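Local atomic coordinates of uncharacterized protein (Shigella flexneri 5a str. M90T, PDB entry 5EUR), a protein that is of unknown function, though a link to glutathione S-transferases has been suggested, and assembles from three copies of a small, mainly helical chain. Residues T37-S42 and N51-D56; T43-A48 and S71-Q76. One frame throughout, in Å; residues are numbered along the deposited sequence.

Contact 1 (T37-S42 and N51-D56); sequences TTMLNS and NRILND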
ATOM      1  N   THR A  37      -2.427  -1.834   8.675  1.00 10.94           N
ATOM      2  CA  THR A  37      -2.091  -0.823   9.667  1.00 13.25           C
ATOM      3  C   THR A  37      -2.309   0.575   9.105  1.00 11.26           C
ATOM      4  O   THR A  37      -2.884   1.442   9.771  1.00 12.43           O
ATOM      5  CB  THR A  37      -0.638  -1.004  10.094  1.00 14.64           C
ATOM      6  OG1 THR A  37      -0.447  -2.354  10.559  1.00 13.73           O
ATOM      7  CG2 THR A  37      -0.277  -0.013  11.193  1.00 13.37           C
ATOM      8  N   THR A  38      -1.892   0.795   7.856  1.00  9.70           N
ATOM      9  CA  THR A  38      -2.029   2.127   7.276  1.00 10.53           C
ATOM     10  C   THR A  38      -3.490   2.448   6.974  1.00 10.04           C
ATOM     11  O   THR A  38      -3.935   3.583   7.191  1.00 11.72           O
ATOM     12  CB  THR A  38      -1.155   2.241   6.028  1.00 10.97           C
ATOM     13  OG1 THR A  38       0.195   1.846   6.369  1.00 12.85           O
ATOM     14  CG2 THR A  38      -1.158   3.692   5.534  1.00 13.49           C
ATOM     15  N   MET A  39      -4.254   1.463   6.488  1.00 10.41           N
ATOM     16  CA  MET A  39      -5.690   1.678   6.270  1.00  9.24           C
ATOM     17  C   MET A  39      -6.369   2.131   7.556  1.00 11.53           C
ATOM     18  O   MET A  39      -7.151   3.105   7.570  1.00 12.73           O
ATOM     19  CB  MET A  39      -6.358   0.397   5.757  1.00 12.06           C
ATOM     20  CG  MET A  39      -5.938  -0.010   4.327  1.00 10.45           C
ATOM     21  SD  MET A  39      -6.472  -1.718   3.977  1.00 13.10           S
ATOM     22  CE  MET A  39      -8.253  -1.556   4.077  1.00 14.74           C
ATOM     23  N   LEU A  40      -6.085   1.411   8.652  1.00 10.84           N
ATOM     24  CA  LEU A  40      -6.716   1.720   9.931  1.00 10.90           C
ATOM     25  C   LEU A  40      -6.278   3.087  10.443  1.00 12.65           C
ATOM     26  O   LEU A  40      -7.114   3.892  10.855  1.00 12.48           O
ATOM     27  CB  LEU A  40      -6.404   0.626  10.953  1.00 12.32           C
ATOM     28  CG  LEU A  40      -7.057  -0.725  10.664  1.00 12.34           C
ATOM     29  CD1 LEU A  40      -6.448  -1.787  11.586  1.00 14.39           C
ATOM     30  CD2 LEU A  40      -8.589  -0.649  10.873  1.00 13.82           C
ATOM     31  N   ASN A  41      -4.968   3.368  10.428  1.00 12.19           N
ATOM     32  CA  ASN A  41      -4.501   4.691  10.853  1.00 11.88           C
ATOM     33  C   ASN A  41      -5.167   5.801  10.050  1.00 13.31           C
ATOM     34  O   ASN A  41      -5.508   6.862  10.592  1.00 14.33           O
ATOM     35  CB  ASN A  41      -2.974   4.785  10.718  1.00 12.26           C
ATOM     36  CG  ASN A  41      -2.251   4.179  11.909  1.00 14.53           C
ATOM     37  OD1 ASN A  41      -2.837   4.040  12.972  1.00 14.70           O
ATOM     38  ND2 ASN A  41      -0.970   3.853  11.744  1.00 15.36           N
ATOM     39  N   SER A  42      -5.346   5.586   8.750  1.00 11.19           N
ATOM     40  CA  SER A  42      -5.958   6.611   7.915  1.00 10.83           C
ATOM     41  C   SER A  42      -7.432   6.816   8.237  1.00 14.74           C
ATOM     42  O   SER A  42      -7.991   7.860   7.866  1.00 13.27           O
ATOM     43  CB  SER A  42      -5.762   6.262   6.438  1.00 13.09           C
ATOM     44  OG  SER A  42      -6.741   5.344   5.994  1.00 17.33           O
ATOM     45  N   ASN A  51     -14.145  -0.576  12.180  1.00 16.38           N
ATOM     46  CA  ASN A  51     -14.849  -1.819  12.479  1.00 17.75           C
ATOM     47  C   ASN A  51     -15.150  -2.597  11.212  1.00 18.84           C
ATOM     48  O   ASN A  51     -14.993  -3.823  11.194  1.00 18.53           O
ATOM     49  CB  ASN A  51     -16.143  -1.540  13.243  1.00 20.61           C
ATOM     50  CG  ASN A  51     -15.903  -1.210  14.695  1.00 21.40           C
ATOM     51  OD1 ASN A  51     -14.840  -1.486  15.250  1.00 23.30           O
ATOM     52  ND2 ASN A  51     -16.905  -0.606  15.329  1.00 27.64           N
ATOM     53  N   ARG A  52     -15.592  -1.907  10.144  1.00 16.27           N
ATOM     54  CA  ARG A  52     -15.818  -2.587   8.867  1.00 18.08           C
ATOM     55  C   ARG A  52     -14.547  -3.267   8.364  1.00 16.05           C
ATOM     56  O   ARG A  52     -14.555  -4.451   7.975  1.00 17.31           O
ATOM     57  CB  ARG A  52     -16.324  -1.594   7.814  1.00 19.70           C
ATOM     58  CG  ARG A  52     -17.795  -1.216   7.907  1.00 28.37           C
ATOM     59  CD  ARG A  52     -18.159  -0.195   6.806  1.00 30.04           C
ATOM     60  NE  ARG A  52     -17.768  -0.660   5.472  1.00 40.27           N
ATOM     61  CZ  ARG A  52     -18.566  -1.311   4.626  1.00 39.69           C
ATOM     62  NH1 ARG A  52     -19.821  -1.574   4.956  1.00 35.21           N
ATOM     63  NH2 ARG A  52     -18.107  -1.694   3.440  1.00 34.71           N
ATOM     64  N   ILE A  53     -13.445  -2.511   8.324  1.00 16.08           N
ATOM     65  CA  ILE A  53     -12.180  -3.078   7.865  1.00 14.46           C
ATOM     66  C   ILE A  53     -11.846  -4.340   8.649  1.00 12.91           C
ATOM     67  O   ILE A  53     -11.509  -5.383   8.074  1.00 14.62           O
ATOM     68  CB  ILE A  53     -11.055  -2.040   7.995  1.00 13.64           C
ATOM     69  CG1 ILE A  53     -11.279  -0.890   7.007  1.00 15.01           C
ATOM     70  CG2 ILE A  53      -9.716  -2.692   7.742  1.00 13.42           C
ATOM     71  CD1 ILE A  53     -10.452   0.355   7.361  1.00 14.25           C
ATOM     72  N   LEU A  54     -11.928  -4.260   9.980  1.00 14.30           N
ATOM     73  CA  LEU A  54     -11.490  -5.387  10.804  1.00 14.88           C
ATOM     74  C   LEU A  54     -12.451  -6.565  10.705  1.00 16.61           C
ATOM     75  O   LEU A  54     -12.024  -7.714  10.842  1.00 15.68           O
ATOM     76  CB  LEU A  54     -11.283  -4.935  12.249  1.00 13.51           C
ATOM     77  CG  LEU A  54     -10.008  -4.078  12.392  1.00 12.21           C
ATOM     78  CD1 LEU A  54      -9.880  -3.482  13.782  1.00 16.00           C
ATOM     79  CD2 LEU A  54      -8.766  -4.918  12.064  1.00 12.94           C
ATOM     80  N   ASN A  55     -13.734  -6.315  10.461  1.00 13.99           N
ATOM     81  CA  ASN A  55     -14.620  -7.439  10.179  1.00 16.03           C
ATOM     82  C   ASN A  55     -14.195  -8.157   8.901  1.00 16.32           C
ATOM     83  O   ASN A  55     -14.219  -9.388   8.842  1.00 16.86           O
ATOM     84  CB  ASN A  55     -16.073  -6.974  10.105  1.00 16.52           C
ATOM     85  CG  ASN A  55     -16.719  -6.848  11.482  1.00 19.85           C
ATOM     86  OD1 ASN A  55     -16.420  -7.619  12.403  1.00 21.66           O
ATOM     87  ND2 ASN A  55     -17.632  -5.900  11.616  1.00 27.81           N
ATOM     88  N   ASP A  56     -13.765  -7.415   7.875  1.00 14.44           N
ATOM     89  CA  ASP A  56     -13.290  -8.092   6.666  1.00 17.77           C
ATOM     90  C   ASP A  56     -11.960  -8.811   6.890  1.00 15.56           C
ATOM     91  O   ASP A  56     -11.711  -9.881   6.299  1.00 16.72           O
ATOM     92  CB  ASP A  56     -13.184  -7.078   5.528  1.00 17.78           C
ATOM     93  CG  ASP A  56     -14.545  -6.601   5.070  1.00 23.57           C
ATOM     94  OD1 ASP A  56     -15.562  -7.283   5.384  1.00 23.24           O
ATOM     95  OD2 ASP A  56     -14.602  -5.546   4.423  1.00 20.36           O
TER

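Contact 2 (T43-A48 and S71-Q76); sequences TGSDMA and SRWWAQ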
ATOM      1  N   THR A  43      -8.080   5.863   8.924  1.00 14.22           N
ATOM      2  CA  THR A  43      -9.447   6.165   9.369  1.00 13.59           C
ATOM      3  C   THR A  43      -9.504   7.157  10.529  1.00 16.60           C
ATOM      4  O   THR A  43     -10.577   7.709  10.788  1.00 18.14           O
ATOM      5  CB  THR A  43     -10.217   4.897   9.788  1.00 16.64           C
ATOM      6  OG1 THR A  43      -9.740   4.419  11.056  1.00 18.43           O
ATOM      7  CG2 THR A  43     -10.095   3.812   8.733  1.00 18.52           C
ATOM      8  N   GLY A  44      -8.396   7.422  11.216  1.00 15.89           N
ATOM      9  CA  GLY A  44      -8.429   8.342  12.341  1.00 17.43           C
ATOM     10  C   GLY A  44      -9.246   7.816  13.506  1.00 18.93           C
ATOM     11  O   GLY A  44      -8.919   6.771  14.069  1.00 18.07           O
ATOM     12  N   SER A  45     -10.319   8.516  13.871  1.00 20.51           N
ATOM     13  CA  SER A  45     -11.199   8.060  14.938  1.00 22.90           C
ATOM     14  C   SER A  45     -12.563   7.622  14.414  1.00 24.45           C
ATOM     15  O   SER A  45     -13.544   7.610  15.166  1.00 25.90           O
ATOM     16  CB  SER A  45     -11.341   9.161  15.988  1.00 23.30           C
ATOM     17  OG  SER A  45     -10.100   9.348  16.647  1.00 29.27           O
ATOM     18  N   ASP A  46     -12.642   7.254  13.132  1.00 17.28           N
ATOM     19  CA  ASP A  46     -13.872   6.799  12.495  1.00 19.01           C
ATOM     20  C   ASP A  46     -14.043   5.307  12.779  1.00 19.11           C
ATOM     21  O   ASP A  46     -13.775   4.432  11.945  1.00 18.92           O
ATOM     22  CB  ASP A  46     -13.819   7.112  11.008  1.00 18.42           C
ATOM     23  CG  ASP A  46     -15.113   6.858  10.307  1.00 21.69           C
ATOM     24  OD1 ASP A  46     -16.063   6.338  10.931  1.00 22.64           O
ATOM     25  OD2 ASP A  46     -15.174   7.198   9.112  1.00 22.72           O
ATOM     26  N   MET A  47     -14.542   5.037  13.992  1.00 19.21           N
ATOM     27  CA  MET A  47     -14.645   3.676  14.518  1.00 22.00           C
ATOM     28  C   MET A  47     -15.571   2.802  13.682  1.00 21.78           C
ATOM     29  O   MET A  47     -15.366   1.586  13.598  1.00 20.55           O
ATOM     30  CB  MET A  47     -15.127   3.765  15.971  1.00 25.54           C
ATOM     31  CG  MET A  47     -15.369   2.455  16.679  1.00 29.50           C
ATOM     32  SD  MET A  47     -15.962   2.804  18.357  1.00 41.45           S
ATOM     33  CE  MET A  47     -17.512   3.608  18.001  1.00 40.43           C
ATOM     34  N   ALA A  48     -16.598   3.386  13.062  1.00 19.27           N
ATOM     35  CA  ALA A  48     -17.464   2.601  12.190  1.00 22.11           C
ATOM     36  C   ALA A  48     -16.683   2.049  11.002  1.00 22.49           C
ATOM     37  O   ALA A  48     -16.824   0.871  10.634  1.00 20.80           O
ATOM     38  CB  ALA A  48     -18.642   3.454  11.719  1.00 25.34           C
ATOM     39  N   SER A  71      -8.331  -2.587  17.221  1.00 16.50           N
ATOM     40  CA  SER A  71      -8.763  -3.940  17.590  1.00 17.09           C
ATOM     41  C   SER A  71      -9.617  -3.953  18.855  1.00 21.40           C
ATOM     42  O   SER A  71     -10.588  -4.712  18.942  1.00 21.08           O
ATOM     43  CB  SER A  71      -7.559  -4.848  17.774  1.00 16.87           C
ATOM     44  OG  SER A  71      -6.930  -5.086  16.526  1.00 16.60           O
ATOM     45  N   ARG A  72      -9.253  -3.160  19.859  1.00 21.77           N
ATOM     46  CA  ARG A  72     -10.043  -3.168  21.088  1.00 24.38           C
ATOM     47  C   ARG A  72     -11.443  -2.615  20.840  1.00 25.01           C
ATOM     48  O   ARG A  72     -12.443  -3.196  21.301  1.00 26.09           O
ATOM     49  CB  ARG A  72      -9.295  -2.400  22.182  1.00 25.28           C
ATOM     50  CG  ARG A  72      -7.910  -2.997  22.446  1.00 30.31           C
ATOM     51  CD  ARG A  72      -7.236  -2.483  23.717  1.00 38.05           C
ATOM     52  NE  ARG A  72      -6.598  -1.181  23.533  1.00 37.65           N
ATOM     53  CZ  ARG A  72      -5.346  -1.011  23.116  1.00 36.13           C
ATOM     54  NH1 ARG A  72      -4.585  -2.063  22.833  1.00 35.20           N
ATOM     55  NH2 ARG A  72      -4.857   0.215  22.978  1.00 40.05           N
ATOM     56  N   TRP A  73     -11.535  -1.516  20.073  1.00 22.23           N
ATOM     57  CA  TRP A  73     -12.832  -1.022  19.620  1.00 21.73           C
ATOM     58  C   TRP A  73     -13.621  -2.111  18.909  1.00 26.10           C
ATOM     59  O   TRP A  73     -14.798  -2.328  19.206  1.00 23.55           O
ATOM     60  CB  TRP A  73     -12.673   0.172  18.669  1.00 25.19           C
ATOM     61  CG  TRP A  73     -12.040   1.404  19.206  1.00 26.20           C
ATOM     62  CD1 TRP A  73     -11.794   1.712  20.513  1.00 28.85           C
ATOM     63  CD2 TRP A  73     -11.635   2.552  18.438  1.00 25.28           C
ATOM     64  NE1 TRP A  73     -11.232   2.970  20.601  1.00 31.55           N
ATOM     65  CE2 TRP A  73     -11.123   3.501  19.341  1.00 27.89           C
ATOM     66  CE3 TRP A  73     -11.638   2.851  17.069  1.00 23.37           C
ATOM     67  CZ2 TRP A  73     -10.618   4.739  18.923  1.00 33.24           C
ATOM     68  CZ3 TRP A  73     -11.152   4.090  16.651  1.00 23.94           C
ATOM     69  CH2 TRP A  73     -10.637   5.012  17.579  1.00 29.52           C
ATOM     70  N   TRP A  74     -12.985  -2.805  17.955  1.00 19.25           N
ATOM     71  CA  TRP A  74     -13.700  -3.807  17.168  1.00 17.59           C
ATOM     72  C   TRP A  74     -14.193  -4.951  18.048  1.00 20.42           C
ATOM     73  O   TRP A  74     -15.318  -5.431  17.878  1.00 23.34           O
ATOM     74  CB  TRP A  74     -12.785  -4.331  16.052  1.00 17.24           C
ATOM     75  CG  TRP A  74     -13.252  -5.582  15.371  1.00 17.25           C
ATOM     76  CD1 TRP A  74     -14.221  -5.701  14.405  1.00 18.04           C
ATOM     77  CD2 TRP A  74     -12.768  -6.905  15.618  1.00 17.43           C
ATOM     78  NE1 TRP A  74     -14.341  -7.020  14.024  1.00 18.02           N
ATOM     79  CE2 TRP A  74     -13.470  -7.777  14.764  1.00 16.99           C
ATOM     80  CE3 TRP A  74     -11.795  -7.433  16.478  1.00 15.86           C
ATOM     81  CZ2 TRP A  74     -13.237  -9.166  14.752  1.00 16.32           C
ATOM     82  CZ3 TRP A  74     -11.565  -8.811  16.465  1.00 17.16           C
ATOM     83  CH2 TRP A  74     -12.279  -9.654  15.598  1.00 17.59           C
ATOM     84  N   ALA A  75     -13.368  -5.379  19.000  1.00 20.93           N
ATOM     85  CA  ALA A  75     -13.697  -6.518  19.854  1.00 23.51           C
ATOM     86  C   ALA A  75     -14.855  -6.210  20.784  1.00 28.96           C
ATOM     87  O   ALA A  75     -15.559  -7.132  21.222  1.00 30.42           O
ATOM     88  CB  ALA A  75     -12.476  -6.941  20.669  1.00 25.10           C
ATOM     89  N   GLN A  76     -15.057  -4.940  21.132  1.00 25.06           N
ATOM     90  CA  GLN A  76     -16.212  -4.595  21.953  1.00 29.33           C
ATOM     91  C   GLN A  76     -17.288  -3.833  21.178  1.00 28.72           C
ATOM     92  O   GLN A  76     -18.086  -3.098  21.772  1.00 30.59           O
ATOM     93  CB  GLN A  76     -15.748  -3.839  23.193  1.00 29.97           C
ATOM     94  CG  GLN A  76     -14.823  -4.721  24.036  1.00 36.55           C
ATOM     95  CD  GLN A  76     -13.833  -3.960  24.891  1.00 40.63           C
ATOM     96  OE1 GLN A  76     -14.074  -3.725  26.073  1.00 41.00           O
ATOM     97  NE2 GLN A  76     -12.707  -3.572  24.297  1.00 34.49           N
TER

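Contact 1 (T37-S42 and N51-D56)
L40 and I53 mark the closest backbone approach of two nearly antiparallel helical segments, 37-42 and 51-56, whose axes come within 10.4 Å at an angle of 159°. Four apolar side chains make the contact, M39 and L40 against I53 and L54. L40 leaves its helix obliquely, but its branched end fits between two neighbours: CD2 lies 3.9 Å from CG2 of I53, while CD1 lies 3.9 Å from CD2 of L54. L40 and I53 run past one another in opposite directions, whereas L40 and L54 cross at about a right angle. In I53 the CG2 branch is anti to the backbone N, and this methyl meets both L40 and M39. The thioether of M39 bends at its last torsion (chi3 63°), and its CE comes 4.1 Å from CG2 of I53. The two segments belong to a helical hairpin, in which helix 28-43 folds back on helix 47-59. Helix 28-43 also meets the other subunits: T38 packs on M39 of the second subunit and M39 on T38 of the third. Helix 68-75 adds Y70 against L40 and W74 against L54; N55 packs on helix 79-99, and D56 forms a salt bridge with R88 of the same helix.

Contact 2 (T43-A48 and S71-Q76)
M47 and W73 form a Met-aromatic contact where the turn between two helices meets the last turns of a third. The turn is a type II' beta turn from T43 to D46, closed by D46 N to T43 O at 3.2 Å; G44, with its positive phi, is the first residue beyond helix 28-43, and D46 stands at the N-cap of helix 47-59.

The tight part lies at the six-membered ring of the indole. CB and CG of M47 both sit 3.8 Å from CE3 of W73, CB approaching the ring obliquely. With CG anti to the backbone N (chi1 177°) and chi2 also extended, the chain runs across the indole from its benzo part toward the pyrrole part. SD arrives over one face, 4.0 Å above the plane and displaced toward the rim, 4.6 Å from the centroid of the five-membered ring. The chain then bends at chi3, and its end leads away from helix 68-75.

The whole contact lies at the surface, but its looser side is at S45 and G44. S45, an exposed residue, approaches with its CA, 4.1 Å from CH2 of W73, and G44 O stands at the ring edge, near its plane. That carbonyl also has a polar partner, the hydroxyl of Y70, whose ring meets the indole of W73 at a steep angle. Just beyond helix 68-75, Q76 turns back on the last turn: R72 O accepts from Q76 N and Q76 NE2 on opposite faces of its carbonyl plane, the NE2 bond measuring 3.0 Å.

Overall arrangement
Together the contacts illustrate how one set of packed helices changes its chemistry from core to surface. Contact 1 is buried and wholly apolar, without an aromatic ring, drawing on the middle of helix 47-59 and the later turns of helix 28-43; contact 2 lies at the surface, centred about 16 Å from the chain centre, and centres on the side chain of M47 against the indole of W73. Helix 47-59 serves both, and the segments alternate along the chain. Their centres are about 8 Å apart and they touch directly: W74, next to W73 in segment 71-76, probably hydrogen-bonds through NE1 to OD1 of N55 at 2.7 Å, while CG2 of T43 packs on CD1 of I53. Subunit neighbours reach contact 1 alone.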